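PDB 6TZ0: viral structural protein 4 from Bombyx mori cytoplasmic polyhedrosis virus, which binds GTP through a P-loop-type nucleotide site and accompanies the viral RNA-dependent RNA polymerase, whose transcription it probably supports. Local coordinates for residues T513-A516 with M517-R520; F529-D532 with T533-L537. All blocks are in the same frame, centred on the assembly; numbering follows the deposited sequence.

Contact 1: residues T513-A516 with M517-R520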
loop_
_atom_site.group_PDB
_atom_site.type_symbol
_atom_site.label_atom_id
_atom_site.label_comp_id
_atom_site.label_asym_id
_atom_site.label_seq_id
_atom_site.Cartn_x
_atom_site.Cartn_y
_atom_site.Cartn_z
ATOM N N THR B 513 40.371 -4.553 -13.160
ATOM C CA THR B 513 40.639 -4.479 -11.728
ATOM C C THR B 513 41.432 -5.681 -11.242
ATOM O O THR B 513 42.328 -5.546 -10.400
ATOM C CB THR B 513 39.325 -4.365 -10.966
ATOM O OG1 THR B 513 38.486 -5.477 -11.295
ATOM C CG2 THR B 513 38.615 -3.079 -11.321
ATOM N N THR B 514 41.152 -6.855 -11.800
ATOM C CA THR B 514 41.913 -8.047 -11.467
ATOM C C THR B 514 43.307 -8.049 -12.078
ATOM O O THR B 514 44.137 -8.863 -11.669
ATOM C CB THR B 514 41.140 -9.292 -11.904
ATOM O OG1 THR B 514 41.850 -10.464 -11.495
ATOM C CG2 THR B 514 40.966 -9.311 -13.396
ATOM N N GLN B 515 43.584 -7.169 -13.036
ATOM C CA GLN B 515 44.919 -7.017 -13.597
ATOM C C GLN B 515 45.693 -5.909 -12.909
ATOM O O GLN B 515 46.915 -5.994 -12.781
ATOM C CB GLN B 515 44.829 -6.730 -15.097
ATOM C CG GLN B 515 46.128 -6.789 -15.857
ATOM C CD GLN B 515 46.688 -8.189 -15.922
ATOM O OE1 GLN B 515 45.943 -9.156 -16.060
ATOM N NE2 GLN B 515 48.006 -8.308 -15.838
ATOM N N ALA B 516 44.986 -4.874 -12.459
ATOM C CA ALA B 516 45.598 -3.863 -11.611
ATOM C C ALA B 516 45.985 -4.434 -10.258
ATOM O O ALA B 516 46.987 -4.011 -9.674
ATOM C CB ALA B 516 44.643 -2.687 -11.426
ATOM N N MET B 517 45.217 -5.398 -9.745
ATOM C CA MET B 517 45.568 -5.971 -8.452
ATOM C C MET B 517 46.725 -6.955 -8.531
ATOM O O MET B 517 47.497 -7.064 -7.573
ATOM C CB MET B 517 44.356 -6.639 -7.810
ATOM C CG MET B 517 43.367 -5.630 -7.275
ATOM S SD MET B 517 44.280 -4.549 -6.172
ATOM C CE MET B 517 43.053 -3.362 -5.712
ATOM N N ARG B 518 46.879 -7.679 -9.636
ATOM C CA ARG B 518 48.006 -8.595 -9.727
ATOM C C ARG B 518 49.293 -7.915 -10.164
ATOM O O ARG B 518 50.350 -8.551 -10.135
ATOM C CB ARG B 518 47.706 -9.756 -10.680
ATOM C CG ARG B 518 47.517 -9.377 -12.125
ATOM C CD ARG B 518 47.562 -10.625 -12.986
ATOM N NE ARG B 518 46.509 -11.581 -12.662
ATOM C CZ ARG B 518 45.337 -11.645 -13.284
ATOM N NH1 ARG B 518 45.065 -10.818 -14.283
ATOM N NH2 ARG B 518 44.442 -12.550 -12.918
ATOM N N ASP B 519 49.236 -6.649 -10.563
ATOM C CA ASP B 519 50.418 -5.911 -11.002
ATOM C C ASP B 519 50.852 -4.876 -9.979
ATOM O O ASP B 519 51.286 -3.781 -10.343
ATOM C CB ASP B 519 50.160 -5.245 -12.348
ATOM C CG ASP B 519 49.986 -6.244 -13.463
ATOM O OD1 ASP B 519 50.529 -7.360 -13.343
ATOM O OD2 ASP B 519 49.320 -5.911 -14.465
ATOM N N ARG B 520 50.738 -5.186 -8.691
ATOM C CA ARG B 520 51.132 -4.255 -7.648
ATOM C C ARG B 520 51.704 -5.036 -6.472
ATOM O O ARG B 520 51.677 -6.270 -6.442
ATOM C CB ARG B 520 49.957 -3.350 -7.253
ATOM C CG ARG B 520 48.684 -4.062 -6.804
ATOM C CD ARG B 520 48.567 -4.214 -5.297
ATOM N NE ARG B 520 48.698 -2.937 -4.603
ATOM C CZ ARG B 520 47.726 -2.038 -4.471
ATOM N NH1 ARG B 520 47.959 -0.910 -3.815
ATOM N NH2 ARG B 520 46.525 -2.261 -4.986
#
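Met-517 opens the second half of this short helical turn by donating its backbone N to Thr-513 O, a bond of 3.0 Å bent to 144° at the hydrogen. Its CG lies against the same carbonyl, and its side chain then leads away to Gln-527 and Leu-528 of helix 524-537 and to Lys-355, a residue of a GTP-binding site. Arg-518 folds back instead. With CG wedged between its own backbone N and carbonyl carbon (chi1 65°) and a further bend at chi3, the guanidinium comes to rest over the preceding turn, with Thr-514 O 3.4 Å from CZ and above the centre of one face. At the guanidinium edge NH1 donates to Gln-515 OE1 at 2.6 Å, nearly in its own plane but well above the plane of the amide. Asp-519 takes the other end of that amide: Gln-515 NE2 reaches the syn side of OD2 at 3.1 Å, with carboxylate and amide planes 58° apart. The backbone N of Asp-519 makes only a weak bond to Gln-515 O as the helix runs out. Arg-520, of the GTP site, lays CG against Ala-516 O at 3.3 Å. Bonded at both ends, the Gln-515 amide links a cation to an anion, an arrangement consistent with its modelled orientation and one that would probably polarise it.

Contact 2: residues F529-D532 with T533-L537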
loop_
_atom_site.group_PDB
_atom_site.type_symbol
_atom_site.label_atom_id
_atom_site.label_comp_id
_atom_site.label_asym_id
_atom_site.label_seq_id
_atom_site.Cartn_x
_atom_site.Cartn_y
_atom_site.Cartn_z
ATOM N N PHE B 529 42.324 -10.969 -3.326
ATOM C CA PHE B 529 41.306 -11.686 -2.565
ATOM C C PHE B 529 40.177 -10.759 -2.135
ATOM O O PHE B 529 38.995 -11.118 -2.239
ATOM C CB PHE B 529 41.963 -12.357 -1.360
ATOM C CG PHE B 529 41.016 -13.138 -0.505
ATOM C CD1 PHE B 529 40.465 -14.317 -0.967
ATOM C CD2 PHE B 529 40.707 -12.713 0.773
ATOM C CE1 PHE B 529 39.598 -15.040 -0.183
ATOM C CE2 PHE B 529 39.840 -13.436 1.562
ATOM C CZ PHE B 529 39.288 -14.598 1.084
ATOM N N LEU B 530 40.518 -9.548 -1.688
ATOM C CA LEU B 530 39.490 -8.592 -1.303
ATOM C C LEU B 530 38.733 -8.053 -2.503
ATOM O O LEU B 530 37.535 -7.784 -2.385
ATOM C CB LEU B 530 40.101 -7.443 -0.512
ATOM C CG LEU B 530 40.529 -7.842 0.889
ATOM C CD1 LEU B 530 41.209 -6.697 1.594
ATOM C CD2 LEU B 530 39.318 -8.301 1.656
ATOM N N ARG B 531 39.406 -7.894 -3.651
ATOM C CA ARG B 531 38.713 -7.536 -4.885
ATOM C C ARG B 531 37.653 -8.569 -5.234
ATOM O O ARG B 531 36.522 -8.214 -5.581
ATOM C CB ARG B 531 39.718 -7.377 -6.036
ATOM C CG ARG B 531 39.105 -6.909 -7.368
ATOM C CD ARG B 531 38.811 -8.054 -8.337
ATOM N NE ARG B 531 38.007 -7.627 -9.471
ATOM C CZ ARG B 531 37.292 -8.457 -10.220
ATOM N NH1 ARG B 531 37.267 -9.749 -9.935
ATOM N NH2 ARG B 531 36.579 -7.994 -11.234
ATOM N N ASP B 532 38.001 -9.855 -5.153
ATOM C CA ASP B 532 37.043 -10.884 -5.546
ATOM C C ASP B 532 35.909 -11.024 -4.533
ATOM O O ASP B 532 34.756 -11.249 -4.919
ATOM C CB ASP B 532 37.760 -12.208 -5.754
ATOM C CG ASP B 532 38.545 -12.247 -7.040
ATOM O OD1 ASP B 532 38.138 -11.584 -8.009
ATOM O OD2 ASP B 532 39.568 -12.952 -7.082
ATOM N N THR B 533 36.208 -10.845 -3.241
ATOM C CA THR B 533 35.164 -10.853 -2.214
ATOM C C THR B 533 34.188 -9.694 -2.401
ATOM O O THR B 533 32.959 -9.879 -2.369
ATOM C CB THR B 533 35.807 -10.783 -0.832
ATOM O OG1 THR B 533 36.715 -11.871 -0.672
ATOM C CG2 THR B 533 34.756 -10.851 0.260
ATOM N N TYR B 534 34.719 -8.487 -2.616
ATOM C CA TYR B 534 33.868 -7.320 -2.794
ATOM C C TYR B 534 33.086 -7.391 -4.093
ATOM O O TYR B 534 31.947 -6.921 -4.142
ATOM C CB TYR B 534 34.709 -6.049 -2.758
ATOM C CG TYR B 534 35.328 -5.740 -1.421
ATOM C CD1 TYR B 534 34.799 -6.251 -0.246
ATOM C CD2 TYR B 534 36.470 -4.960 -1.340
ATOM C CE1 TYR B 534 35.378 -5.971 0.967
ATOM C CE2 TYR B 534 37.057 -4.683 -0.137
ATOM C CZ TYR B 534 36.509 -5.189 1.014
ATOM O OH TYR B 534 37.094 -4.906 2.220
ATOM N N TYR B 535 33.671 -7.981 -5.142
ATOM C CA TYR B 535 32.930 -8.234 -6.373
ATOM C C TYR B 535 31.778 -9.196 -6.134
ATOM O O TYR B 535 30.679 -9.001 -6.664
ATOM C CB TYR B 535 33.865 -8.789 -7.447
ATOM C CG TYR B 535 33.137 -9.205 -8.700
ATOM C CD1 TYR B 535 32.648 -8.258 -9.581
ATOM C CD2 TYR B 535 32.930 -10.547 -8.996
ATOM C CE1 TYR B 535 31.974 -8.630 -10.718
ATOM C CE2 TYR B 535 32.253 -10.925 -10.125
ATOM C CZ TYR B 535 31.777 -9.963 -10.984
ATOM O OH TYR B 535 31.104 -10.335 -12.122
ATOM N N ARG B 536 32.008 -10.232 -5.327
ATOM C CA ARG B 536 30.945 -11.162 -4.975
ATOM C C ARG B 536 29.868 -10.501 -4.120
ATOM O O ARG B 536 28.736 -10.987 -4.077
ATOM C CB ARG B 536 31.568 -12.383 -4.281
ATOM C CG ARG B 536 30.640 -13.543 -3.930
ATOM C CD ARG B 536 31.439 -14.757 -3.500
ATOM N NE ARG B 536 30.602 -15.875 -3.088
ATOM C CZ ARG B 536 30.298 -16.149 -1.827
ATOM N NH1 ARG B 536 30.777 -15.395 -0.855
ATOM N NH2 ARG B 536 29.525 -17.182 -1.537
ATOM N N LEU B 537 30.170 -9.381 -3.473
ATOM C CA LEU B 537 29.143 -8.663 -2.734
ATOM C C LEU B 537 28.605 -7.419 -3.438
ATOM O O LEU B 537 27.715 -6.766 -2.893
ATOM C CB LEU B 537 29.672 -8.271 -1.363
ATOM C CG LEU B 537 29.947 -9.382 -0.374
ATOM C CD1 LEU B 537 30.606 -8.770 0.816
ATOM C CD2 LEU B 537 28.643 -10.052 -0.001
#
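This is an i to i+4 contact within a single helix, 524-537, where side chains one turn apart meet beside the GTP-binding loop. The backbone bonds are regular, from Thr-533 N to Phe-529 O through to Arg-536 N to Asp-532 O. Thr-533 adds a second grip on the first of these carbonyls: its hydroxyl OG1 donates to Phe-529 O at 2.9 Å, while its N approaches from the opposite face of the carbonyl plane. The torsion that sets OG1 beside its own backbone N (chi1 -57°) turns the hydroxyl back along the helix, and also places it above the centre of the Phe-529 ring, 4.1 Å from CZ. The next residue, Tyr-534, runs alongside Leu-530, one turn before it, the two pointing the same way. Leu-530 O lies over one face of the tyrosine ring, 3.2 Å from Tyr-534 CG, and Tyr-534 CE2 meets Leu-530 CB at 4.1 Å. Charged groups come in at Arg-531. NH1 forms a salt bridge with the adjacent Asp-532 OD1 at 2.8 Å, nearly in the guanidinium plane, while CZ stands 5.0 Å from the centroid of the Tyr-535 ring in an off-centre cation-pi contact, 30° from the ring normal. Asp-532 OD2 is bonded in turn to Tyr-437 OH, so both carboxylate oxygens are engaged. Tyr-535 also makes a cation-pi contact with Arg-368 of the RNA-dependent RNA polymerase chain, placing this end of the helix at the interface between the two proteins. Phe-529 and Leu-530 pack on helix 417-427, Arg-536 forms a salt bridge to Asp-450 on helix 442-457, and Tyr-534 stacks on His-490, just beyond strand 484-489.

How the contacts relate
Contacts 1 and 2 lie on consecutive helices, 513-518 and 524-537, with centres about 13 Å apart, and they meet directly: Thr-513 OG1 and Arg-531 NE are 2.9 Å apart, a probable hydrogen bond, and Met-517 packs on Arg-531. Both are partly buried, but contact 1 runs out into a loop ending at an exposed arginine of the GTP site, whereas contact 2 sits on a regular helix between neighbouring helices and the polymerase chain. Their chemistry follows: an amide-centred polar chain where the helix gives way to a loop, against aromatic and aliphatic packing with one charged patch in the longer helix. Both border the GTP-binding loop, contact 2 through Leu-530 and Tyr-534 on Lys-355.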